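Local coordinates for protein intracellular growth locus, subunit C (Francisella tularensis subsp. tularensis, PDB 2QWU) that is a pathogenicity island protein linked to cell invasion and intracellular growth, probably an Hcp-like tube subunit of the Francisella type VI secretion system, at residues E161-M166 and Y175-I180; S82-I87 and G182-Q187. The protein carries 2 engineered substitutions. All blocks are in the same frame, centred on the assembly; numbering follows the deposited sequence.

Contact 1. Residues E161-M166 and Y175-I180; sequences EPTELM and YHIISI
Tyr175 meets three residues of 161-166 through its carbonyl and its ring. Its O accepts hydrogen bonds from both Thr163 N, at 3.0 Å, and Thr163 OG1, at 2.8 Å. A chi1 of 81° places the hydroxyl between the threonine's own N and carbonyl carbon, and it also accepts from Leu165 N in an ST turn. The Tyr175 ring swings away from its backbone N (chi1 -175°): Leu165 CD1 lies at its edge, 4.0 Å from Tyr175 CD2, whereas the SE of Met166, a selenomethionine, approaches obliquely, 3.6 Å from Tyr175 CD1, in a Met-aromatic contact. A water accepts from Tyr175 N and Met166 N and donates to Thr163 O. Beyond the contact, Tyr175 OH bonds to Pro24 O and Ser72 OG.

His176 shares one face of the sheet with Pro162, opposite to that of Glu161 and Ile177; Pro162 CA sits over its ring, 3.8 Å from the centroid, a CH-pi contact. The ring's ND1 is taken by Arg174 O.

Ile177 pairs with Glu161 as an antiparallel hydrogen-bonded pair: Ile177 N reaches Glu161 O at 2.8 Å and Glu161 N reaches Ile177 O at 3.0 Å, the latter at a nearly straight 166°. Ile177 CG1 touches Thr163 CG2 at 3.7 Å.

The hairpin is therefore regular at Glu161, while past Pro162 the backbone bond from Thr163 N is bent, and the threonine hydroxyl and a water reinforce it.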
# COMPACT_ATOMS: atom_id res chain seq x y z
N GLU A 161 2.74 1.96 14.70
CA GLU A 161 3.95 2.12 15.50
C GLU A 161 4.84 3.22 15.03
O GLU A 161 5.11 3.32 13.82
CB GLU A 161 4.74 0.83 15.45
CG GLU A 161 3.98 -0.35 16.00
CD GLU A 161 4.84 -1.61 16.02
OE1 GLU A 161 5.93 -1.60 15.40
OE2 GLU A 161 4.41 -2.60 16.65
N PRO A 162 5.33 4.06 15.96
CA PRO A 162 6.22 5.14 15.55
C PRO A 162 7.62 4.57 15.29
O PRO A 162 7.99 3.53 15.85
CB PRO A 162 6.17 6.10 16.75
CG PRO A 162 5.90 5.19 17.91
CD PRO A 162 4.86 4.26 17.34
N THR A 163 8.36 5.20 14.41
CA THR A 163 9.73 4.79 14.12
C THR A 163 10.61 6.05 14.05
O THR A 163 10.10 7.17 14.01
CB THR A 163 9.89 4.06 12.75
OG1 THR A 163 9.95 5.04 11.70
CG2 THR A 163 8.75 3.08 12.52
N GLU A 164 11.92 5.86 14.06
CA GLU A 164 12.85 6.96 13.92
C GLU A 164 13.43 6.93 12.51
O GLU A 164 14.43 7.59 12.24
CB GLU A 164 14.01 6.84 14.95
CG GLU A 164 13.55 7.00 16.40
CD GLU A 164 12.76 8.28 16.62
OE1 GLU A 164 13.19 9.36 16.14
OE2 GLU A 164 11.70 8.21 17.27
N LEU A 165 12.82 6.17 11.60
CA LEU A 165 13.36 6.06 10.25
C LEU A 165 13.53 7.35 9.45
O LEU A 165 14.40 7.43 8.58
CB LEU A 165 12.52 5.09 9.43
CG LEU A 165 12.62 3.64 9.86
CD1 LEU A 165 11.58 2.83 9.15
CD2 LEU A 165 14.02 3.12 9.52
N MSE A 166 12.65 8.32 9.68
CA MSE A 166 12.74 9.62 9.00
C MSE A 166 12.99 10.69 10.08
O MSE A 166 12.67 11.86 9.92
CB MSE A 166 11.45 9.92 8.24
CG MSE A 166 11.21 9.02 7.02
SE MSE A 166 9.70 9.52 5.98
CE MSE A 166 9.14 10.69 6.75
N TYR A 175 7.79 8.95 11.08
CA TYR A 175 7.34 7.98 10.09
C TYR A 175 6.75 6.86 10.95
O TYR A 175 7.48 6.28 11.79
CB TYR A 175 8.52 7.52 9.28
CG TYR A 175 8.15 6.60 8.12
CD1 TYR A 175 7.33 7.05 7.10
CD2 TYR A 175 8.74 5.34 8.01
CE1 TYR A 175 7.09 6.23 5.95
CE2 TYR A 175 8.53 4.54 6.90
CZ TYR A 175 7.71 4.99 5.87
OH TYR A 175 7.51 4.22 4.73
N HIS A 176 5.47 6.55 10.74
CA HIS A 176 4.78 5.49 11.52
C HIS A 176 4.44 4.34 10.59
O HIS A 176 4.10 4.55 9.43
CB HIS A 176 3.45 5.97 12.14
CG HIS A 176 3.59 6.86 13.37
ND1 HIS A 176 4.16 8.12 13.33
CD2 HIS A 176 3.15 6.67 14.63
CE1 HIS A 176 4.06 8.68 14.54
NE2 HIS A 176 3.46 7.82 15.34
N ILE A 177 4.48 3.12 11.11
CA ILE A 177 4.15 1.99 10.28
C ILE A 177 2.79 1.45 10.70
O ILE A 177 2.60 1.10 11.86
CB ILE A 177 5.26 0.93 10.40
CG1 ILE A 177 6.56 1.58 9.89
CG2 ILE A 177 4.85 -0.33 9.69
CD1 ILE A 177 7.73 0.63 9.58
N ILE A 178 1.84 1.40 9.76
CA ILE A 178 0.48 0.93 10.03
C ILE A 178 0.35 -0.44 9.42
O ILE A 178 0.44 -0.60 8.19
CB ILE A 178 -0.60 1.89 9.39
CG1 ILE A 178 -0.40 3.30 9.92
CG2 ILE A 178 -1.97 1.36 9.58
CD1 ILE A 178 -1.38 4.30 9.18
N SER A 179 0.16 -1.44 10.27
CA SER A 179 0.03 -2.85 9.81
C SER A 179 -1.38 -3.28 10.01
O SER A 179 -1.86 -3.25 11.13
CB SER A 179 0.95 -3.81 10.62
OG SER A 179 2.30 -3.39 10.56
N ILE A 180 -2.03 -3.69 8.94
CA ILE A 180 -3.45 -4.06 9.01
C ILE A 180 -3.62 -5.46 8.47
O ILE A 180 -3.06 -5.80 7.41
CB ILE A 180 -4.32 -3.11 8.15
CG1 ILE A 180 -3.84 -1.67 8.36
CG2 ILE A 180 -5.81 -3.28 8.55
CD1 ILE A 180 -4.52 -0.68 7.39
O HOH W 1 10.51 8.85 11.77

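Contact 2. Residues S82-I87 and G182-Q187; sequences SINPTI and GLTTSQ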
# COMPACT_ATOMS: atom_id res chain seq x y z
N SER A 82 -12.44 -17.49 -3.75
CA SER A 82 -13.54 -17.82 -4.67
C SER A 82 -14.57 -16.68 -4.64
O SER A 82 -15.12 -16.28 -5.68
CB SER A 82 -14.19 -19.17 -4.26
OG SER A 82 -14.54 -19.18 -2.88
N ILE A 83 -14.83 -16.16 -3.46
CA ILE A 83 -15.71 -15.03 -3.34
C ILE A 83 -14.92 -13.74 -3.04
O ILE A 83 -14.90 -12.82 -3.85
CB ILE A 83 -16.78 -15.21 -2.25
CG1 ILE A 83 -17.64 -16.45 -2.55
CG2 ILE A 83 -17.71 -14.02 -2.32
CD1 ILE A 83 -18.78 -16.61 -1.57
N ASN A 84 -14.30 -13.65 -1.87
CA ASN A 84 -13.55 -12.45 -1.55
C ASN A 84 -12.14 -12.85 -1.14
O ASN A 84 -11.93 -13.93 -0.57
CB ASN A 84 -14.20 -11.67 -0.39
CG ASN A 84 -15.67 -11.30 -0.65
OD1 ASN A 84 -16.06 -10.94 -1.77
ND2 ASN A 84 -16.47 -11.39 0.38
N PRO A 85 -11.15 -12.00 -1.44
CA PRO A 85 -9.76 -12.30 -1.08
C PRO A 85 -9.49 -12.00 0.38
O PRO A 85 -10.34 -11.43 1.05
CB PRO A 85 -8.97 -11.36 -1.96
CG PRO A 85 -9.88 -10.15 -2.03
CD PRO A 85 -11.23 -10.80 -2.31
N THR A 86 -8.33 -12.41 0.88
CA THR A 86 -7.94 -12.09 2.27
C THR A 86 -6.70 -11.26 2.05
O THR A 86 -5.84 -11.65 1.27
CB THR A 86 -7.63 -13.32 3.13
OG1 THR A 86 -8.85 -14.05 3.37
CG2 THR A 86 -7.08 -12.90 4.45
N ILE A 87 -6.64 -10.12 2.71
CA ILE A 87 -5.58 -9.16 2.46
C ILE A 87 -4.97 -8.58 3.71
O ILE A 87 -5.68 -8.30 4.69
CB ILE A 87 -6.19 -7.97 1.59
CG1 ILE A 87 -6.61 -8.53 0.22
CG2 ILE A 87 -5.21 -6.84 1.41
CD1 ILE A 87 -7.37 -7.46 -0.60
N GLY A 182 -6.56 -8.96 8.05
CA GLY A 182 -7.96 -9.36 8.00
C GLY A 182 -8.87 -8.46 7.17
O GLY A 182 -10.02 -8.18 7.56
N LEU A 183 -8.36 -7.97 6.05
CA LEU A 183 -9.12 -7.09 5.18
C LEU A 183 -9.55 -7.87 3.95
O LEU A 183 -9.06 -8.93 3.69
CB LEU A 183 -8.20 -5.93 4.71
CG LEU A 183 -7.73 -4.91 5.74
CD1 LEU A 183 -6.66 -3.96 5.13
CD2 LEU A 183 -8.96 -4.12 6.22
N THR A 184 -10.51 -7.34 3.22
CA THR A 184 -10.89 -7.95 1.96
C THR A 184 -11.31 -6.76 1.09
O THR A 184 -11.11 -5.62 1.48
CB THR A 184 -12.02 -8.98 2.13
OG1 THR A 184 -12.29 -9.58 0.85
CG2 THR A 184 -13.28 -8.31 2.64
N THR A 185 -11.85 -6.99 -0.09
CA THR A 185 -12.28 -5.86 -0.94
C THR A 185 -13.33 -6.44 -1.89
O THR A 185 -13.33 -7.64 -2.12
CB THR A 185 -11.07 -5.36 -1.80
OG1 THR A 185 -11.51 -4.32 -2.72
CG2 THR A 185 -10.49 -6.49 -2.65
N SER A 186 -14.22 -5.62 -2.45
CA SER A 186 -15.18 -6.13 -3.44
C SER A 186 -14.63 -6.05 -4.86
O SER A 186 -15.28 -6.50 -5.83
CB SER A 186 -16.46 -5.30 -3.44
OG SER A 186 -16.90 -5.07 -2.14
N GLN A 187 -13.45 -5.46 -5.01
CA GLN A 187 -12.83 -5.33 -6.34
C GLN A 187 -12.39 -6.75 -6.72
O GLN A 187 -11.80 -7.47 -5.91
CB GLN A 187 -11.63 -4.34 -6.28
CG GLN A 187 -10.96 -4.10 -7.59
CD GLN A 187 -10.04 -2.89 -7.56
OE1 GLN A 187 -10.38 -1.84 -6.96
NE2 GLN A 187 -8.87 -3.00 -8.21
O HOH W 2 -4.87 -10.91 6.59
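Thr184 OG1 donates to Pro85 O at 2.7 Å, the shortest polar bond between 82-87 and 182-187. The hydroxyl is extended away from its own backbone N (chi1 -177°) and approaches the carbonyl at a C=O...donor angle of 141°. It is pressed against Asn84, the residue before Pro85, as well, with Asn84 CB 3.1 Å from Thr184 OG1, and Pro85 CD comes across it.

Next along the chain, Ile87 and Leu183 form an antiparallel hydrogen-bonded pair whose two bonds differ. Leu183 N meets Ile87 O at 3.0 Å within the carbonyl plane, but Ile87 N, 2.9 Å from Leu183 O, stands 36° above that carbonyl's plane. A water accepts from Gly182 N and gives a weak bond to Ile87 O.

On the apolar side, the Thr185 methyl CG2 is met by two groups: Pro85 CG at 3.8 Å and Ile87 CD1 at 3.9 Å. Thr185 OG1 faces other partners, donating to Glu147 O and accepting from Gln187 N in an ST turn. Leu148 packs on both Ile87 and Leu183.

The ladder spans a single bridge, and beyond it the donor to Pro85 O is the Thr184 side chain and not a backbone N-H.

From the N terminus, 82-87 comes first and leads into strand 86-96. Far along the chain, strand 157-162 runs into 161-166, and a ten-residue loop brings the chain back as strand 173-184, so contact 1 closes a beta hairpin with eight residues between its segments. Only two residues after 180, segment 182-187 begins and returns to 82-87, so contact 2 closes a loop of 94 intervening residues that encloses contact 1 entirely; the two nest and do not cross. Their centres lie 25 Å apart, and strand 173-184 serves both, paired with 157-162 in one and with the start of 86-96 in the other, within one antiparallel sheet.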